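PDB 3A79: toll-like receptor 6, Variable lymphocyte receptor B from Mus musculus, which probably pairs with TLR2 to recognise microbial diacylated lipopeptides in innate immunity, here as its ectodomain fused to a hagfish lymphocyte-receptor fragment. Local coordinates for residues 145-158 / 169-181. Numbering follows the deposited sequence.
Sequences LTKLTFLGLSAAKF and LHLSCILLDLVSY
F150 and C173 meet on one face of two neighbouring parallel strands in the leucine-rich-repeat solenoid, within the TLR6 part of the fusion. The axes of 150-154 and 173-178 diverge by only 9°, and four alternating backbone bonds, from L151 N to C173 O through D177 N to L153 O, fix the register. At the start of the pairing T149 O takes two donors, S172 N at 2.8 Å and C173 N at 3.1 Å. With its CG anti to the backbone N (chi1 174°), F150 lays its ring alongside L175, pointing the same way; CD1 lies 3.7 Å from C173 CB, and CZ reaches L175 CB. C173 SG sits 5.0 Å from the F150 ring centroid, an oblique sulfur-aromatic contact. On the opposite, buried face L153 CB meets L176 CD1, while F158 runs past L176 in the reverse direction, F158 CE2 4.0 Å from L176 CD1, and F158 CE1 comes obliquely within 3.5 Å of L178 CD1. D177 reaches past S154 to F130 N, which OD1 accepts; OD2 closes an Asx turn. Shortening D177 to an alanine would probably leave F130 N and V179 N without their carboxylate acceptor. V179 N approaches D177 OD2 at 3.3 Å on its anti side, 25° out of the carboxylate plane.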
loop_
_atom_site.group_PDB
_atom_site.type_symbol
_atom_site.label_atom_id
_atom_site.label_comp_id
_atom_site.label_asym_id
_atom_site.label_seq_id
_atom_site.Cartn_x
_atom_site.Cartn_y
_atom_site.Cartn_z
ATOM N N LEU B 145 44.790 3.537 -35.581
ATOM C CA LEU B 145 43.994 2.750 -34.649
ATOM C C LEU B 145 42.783 2.139 -35.339
ATOM O O LEU B 145 41.649 2.335 -34.906
ATOM C CB LEU B 145 43.523 3.615 -33.481
ATOM C CG LEU B 145 44.567 4.395 -32.686
ATOM C CD1 LEU B 145 43.979 4.809 -31.346
ATOM C CD2 LEU B 145 45.816 3.569 -32.474
ATOM N N THR B 146 43.029 1.390 -36.406
ATOM C CA THR B 146 41.958 0.782 -37.179
ATOM C C THR B 146 41.037 -0.107 -36.328
ATOM O O THR B 146 39.836 -0.179 -36.578
ATOM C CB THR B 146 42.525 -0.037 -38.360
ATOM O OG1 THR B 146 42.219 -1.425 -38.177
ATOM C CG2 THR B 146 44.043 0.149 -38.478
ATOM N N LYS B 147 41.600 -0.776 -35.320
ATOM C CA LYS B 147 40.827 -1.702 -34.477
ATOM C C LYS B 147 39.972 -0.985 -33.417
ATOM O O LYS B 147 39.181 -1.625 -32.711
ATOM C CB LYS B 147 41.744 -2.743 -33.801
ATOM C CG LYS B 147 42.110 -4.001 -34.642
ATOM C CD LYS B 147 43.150 -4.891 -33.892
ATOM C CE LYS B 147 43.993 -5.826 -34.808
ATOM N NZ LYS B 147 45.318 -5.257 -35.313
ATOM N N LEU B 148 40.113 0.338 -33.328
ATOM C CA LEU B 148 39.490 1.115 -32.252
ATOM C C LEU B 148 37.969 1.137 -32.300
ATOM O O LEU B 148 37.379 1.415 -33.342
ATOM C CB LEU B 148 40.010 2.552 -32.237
ATOM C CG LEU B 148 39.531 3.331 -31.008
ATOM C CD1 LEU B 148 40.129 2.713 -29.769
ATOM C CD2 LEU B 148 39.868 4.823 -31.089
ATOM N N THR B 149 37.340 0.875 -31.157
ATOM C CA THR B 149 35.881 0.830 -31.090
ATOM C C THR B 149 35.279 1.736 -29.998
ATOM O O THR B 149 34.183 2.303 -30.156
ATOM C CB THR B 149 35.381 -0.619 -30.952
ATOM O OG1 THR B 149 34.213 -0.783 -31.754
ATOM C CG2 THR B 149 35.067 -0.978 -29.498
ATOM N N PHE B 150 36.002 1.887 -28.897
ATOM C CA PHE B 150 35.582 2.813 -27.860
ATOM C C PHE B 150 36.603 3.924 -27.697
ATOM O O PHE B 150 37.793 3.661 -27.506
ATOM C CB PHE B 150 35.408 2.081 -26.539
ATOM C CG PHE B 150 35.106 2.981 -25.385
ATOM C CD1 PHE B 150 33.845 2.988 -24.812
ATOM C CD2 PHE B 150 36.086 3.817 -24.866
ATOM C CE1 PHE B 150 33.563 3.809 -23.751
ATOM C CE2 PHE B 150 35.811 4.647 -23.799
ATOM C CZ PHE B 150 34.547 4.642 -23.238
ATOM N N LEU B 151 36.127 5.165 -27.764
ATOM C CA LEU B 151 36.978 6.332 -27.584
ATOM C C LEU B 151 36.387 7.276 -26.544
ATOM O O LEU B 151 35.235 7.678 -26.647
ATOM C CB LEU B 151 37.175 7.051 -28.912
ATOM C CG LEU B 151 38.095 8.266 -28.851
ATOM C CD1 LEU B 151 39.340 7.927 -28.056
ATOM C CD2 LEU B 151 38.450 8.727 -30.247
ATOM N N GLY B 152 37.182 7.611 -25.532
ATOM C CA GLY B 152 36.724 8.458 -24.448
ATOM C C GLY B 152 37.588 9.695 -24.381
ATOM O O GLY B 152 38.805 9.600 -24.287
ATOM N N LEU B 153 36.962 10.863 -24.429
ATOM C CA LEU B 153 37.698 12.112 -24.520
ATOM C C LEU B 153 37.140 13.191 -23.599
ATOM O O LEU B 153 35.981 13.133 -23.175
ATOM C CB LEU B 153 37.668 12.606 -25.962
ATOM C CG LEU B 153 38.257 11.597 -26.938
ATOM C CD1 LEU B 153 37.879 11.944 -28.346
ATOM C CD2 LEU B 153 39.760 11.562 -26.781
ATOM N N SER B 154 37.977 14.176 -23.290
ATOM C CA SER B 154 37.526 15.363 -22.576
ATOM C C SER B 154 38.356 16.564 -22.975
ATOM O O SER B 154 39.528 16.443 -23.336
ATOM C CB SER B 154 37.617 15.175 -21.071
ATOM O OG SER B 154 38.924 15.402 -20.601
ATOM N N ALA B 155 37.742 17.732 -22.892
ATOM C CA ALA B 155 38.406 18.946 -23.308
ATOM C C ALA B 155 37.635 20.160 -22.823
ATOM O O ALA B 155 36.523 20.034 -22.318
ATOM C CB ALA B 155 38.531 18.960 -24.809
ATOM N N ALA B 156 38.241 21.332 -22.982
ATOM C CA ALA B 156 37.636 22.596 -22.583
ATOM C C ALA B 156 37.375 23.514 -23.795
ATOM O O ALA B 156 36.669 24.528 -23.693
ATOM C CB ALA B 156 38.520 23.286 -21.560
ATOM N N LYS B 157 37.943 23.144 -24.939
ATOM C CA LYS B 157 37.781 23.904 -26.168
ATOM C C LYS B 157 37.473 22.955 -27.310
ATOM O O LYS B 157 38.052 21.876 -27.386
ATOM C CB LYS B 157 39.076 24.629 -26.527
ATOM C CG LYS B 157 39.539 25.724 -25.596
ATOM C CD LYS B 157 40.700 26.444 -26.274
ATOM C CE LYS B 157 41.665 27.095 -25.296
ATOM N NZ LYS B 157 42.834 27.661 -26.036
ATOM N N PHE B 158 36.610 23.373 -28.229
ATOM C CA PHE B 158 36.326 22.558 -29.409
ATOM C C PHE B 158 36.392 23.310 -30.752
ATOM O O PHE B 158 35.818 24.390 -30.900
ATOM C CB PHE B 158 34.986 21.838 -29.227
ATOM C CG PHE B 158 34.927 21.006 -27.983
ATOM C CD1 PHE B 158 34.382 21.514 -26.815
ATOM C CD2 PHE B 158 35.452 19.720 -27.968
ATOM C CE1 PHE B 158 34.344 20.745 -25.656
ATOM C CE2 PHE B 158 35.415 18.951 -26.815
ATOM C CZ PHE B 158 34.862 19.465 -25.660
ATOM N N LEU B 169 36.992 5.384 -38.688
ATOM C CA LEU B 169 37.008 4.140 -37.921
ATOM C C LEU B 169 35.584 3.716 -37.640
ATOM O O LEU B 169 34.681 4.553 -37.597
ATOM C CB LEU B 169 37.742 4.336 -36.603
ATOM C CG LEU B 169 39.079 5.061 -36.721
ATOM C CD1 LEU B 169 39.508 5.611 -35.370
ATOM C CD2 LEU B 169 40.136 4.140 -37.308
ATOM N N HIS B 170 35.371 2.422 -37.451
ATOM C CA HIS B 170 34.024 1.940 -37.177
ATOM C C HIS B 170 33.749 1.930 -35.666
ATOM O O HIS B 170 33.639 0.882 -35.016
ATOM C CB HIS B 170 33.769 0.599 -37.876
ATOM C CG HIS B 170 33.748 0.706 -39.373
ATOM N ND1 HIS B 170 34.895 0.698 -40.139
ATOM C CD2 HIS B 170 32.719 0.851 -40.244
ATOM C CE1 HIS B 170 34.574 0.824 -41.415
ATOM N NE2 HIS B 170 33.259 0.917 -41.507
ATOM N N LEU B 171 33.648 3.142 -35.133
ATOM C CA LEU B 171 33.469 3.370 -33.716
ATOM C C LEU B 171 32.107 2.906 -33.207
ATOM O O LEU B 171 31.110 2.947 -33.936
ATOM C CB LEU B 171 33.646 4.856 -33.415
ATOM C CG LEU B 171 35.060 5.408 -33.534
ATOM C CD1 LEU B 171 34.997 6.913 -33.460
ATOM C CD2 LEU B 171 35.961 4.841 -32.442
ATOM N N SER B 172 32.082 2.484 -31.940
ATOM C CA SER B 172 30.854 2.078 -31.265
ATOM C C SER B 172 30.470 3.013 -30.114
ATOM O O SER B 172 29.282 3.290 -29.901
ATOM C CB SER B 172 30.961 0.641 -30.770
ATOM O OG SER B 172 30.494 -0.255 -31.755
ATOM N N CYS B 173 31.460 3.496 -29.367
ATOM C CA CYS B 173 31.177 4.539 -28.388
ATOM C C CYS B 173 32.188 5.671 -28.428
ATOM O O CYS B 173 33.396 5.444 -28.446
ATOM C CB CYS B 173 31.055 3.986 -26.960
ATOM S SG CYS B 173 30.260 5.166 -25.792
ATOM N N ILE B 174 31.661 6.890 -28.467
ATOM C CA ILE B 174 32.428 8.097 -28.212
ATOM C C ILE B 174 31.905 8.699 -26.919
ATOM O O ILE B 174 30.789 9.213 -26.852
ATOM C CB ILE B 174 32.312 9.130 -29.363
ATOM C CG1 ILE B 174 32.949 8.570 -30.634
ATOM C CG2 ILE B 174 32.979 10.453 -28.980
ATOM C CD1 ILE B 174 33.401 9.624 -31.594
ATOM N N LEU B 175 32.704 8.590 -25.872
ATOM C CA LEU B 175 32.360 9.215 -24.616
ATOM C C LEU B 175 33.104 10.538 -24.567
ATOM O O LEU B 175 34.314 10.578 -24.765
ATOM C CB LEU B 175 32.748 8.322 -23.433
ATOM C CG LEU B 175 32.543 9.053 -22.110
ATOM C CD1 LEU B 175 31.070 9.277 -21.851
ATOM C CD2 LEU B 175 33.170 8.323 -20.980
ATOM N N LEU B 176 32.375 11.619 -24.314
ATOM C CA LEU B 176 32.952 12.958 -24.335
ATOM C C LEU B 176 32.414 13.810 -23.196
ATOM O O LEU B 176 31.202 13.913 -23.003
ATOM C CB LEU B 176 32.621 13.614 -25.661
ATOM C CG LEU B 176 33.090 15.026 -25.961
ATOM C CD1 LEU B 176 34.555 15.216 -25.592
ATOM C CD2 LEU B 176 32.858 15.263 -27.447
ATOM N N ASP B 177 33.307 14.419 -22.429
ATOM C CA ASP B 177 32.841 15.193 -21.294
ATOM C C ASP B 177 33.284 16.645 -21.315
ATOM O O ASP B 177 34.445 16.976 -21.572
ATOM C CB ASP B 177 33.258 14.560 -19.985
ATOM C CG ASP B 177 34.634 14.978 -19.568
ATOM O OD1 ASP B 177 35.583 14.299 -19.977
ATOM O OD2 ASP B 177 34.770 15.977 -18.832
ATOM N N LEU B 178 32.322 17.494 -20.997
ATOM C CA LEU B 178 32.455 18.928 -21.063
ATOM C C LEU B 178 32.403 19.450 -19.639
ATOM O O LEU B 178 31.807 20.491 -19.363
ATOM C CB LEU B 178 31.255 19.489 -21.820
ATOM C CG LEU B 178 30.893 19.201 -23.285
ATOM C CD1 LEU B 178 31.172 20.429 -24.110
ATOM C CD2 LEU B 178 31.556 17.958 -23.872
ATOM N N VAL B 179 32.979 18.703 -18.711
ATOM C CA VAL B 179 33.025 19.170 -17.337
ATOM C C VAL B 179 33.978 20.360 -17.288
ATOM O O VAL B 179 33.690 21.376 -16.652
ATOM C CB VAL B 179 33.491 18.069 -16.370
ATOM C CG1 VAL B 179 33.402 18.558 -14.955
ATOM C CG2 VAL B 179 32.635 16.843 -16.530
ATOM N N SER B 180 35.097 20.231 -17.998
ATOM C CA SER B 180 36.134 21.256 -18.013
ATOM C C SER B 180 35.731 22.519 -18.786
ATOM O O SER B 180 36.475 23.495 -18.812
ATOM C CB SER B 180 37.422 20.680 -18.612
ATOM O OG SER B 180 38.195 20.005 -17.642
ATOM N N TYR B 181 34.550 22.498 -19.398
ATOM C CA TYR B 181 34.153 23.507 -20.384
ATOM C C TYR B 181 33.408 24.723 -19.833
ATOM O O TYR B 181 32.412 24.595 -19.133
ATOM C CB TYR B 181 33.313 22.854 -21.487
ATOM C CG TYR B 181 32.508 23.822 -22.321
ATOM C CD1 TYR B 181 32.925 24.174 -23.599
ATOM C CD2 TYR B 181 31.325 24.378 -21.839
ATOM C CE1 TYR B 181 32.189 25.053 -24.374
ATOM C CE2 TYR B 181 30.585 25.267 -22.606
ATOM C CZ TYR B 181 31.023 25.600 -23.874
ATOM O OH TYR B 181 30.302 26.478 -24.651
#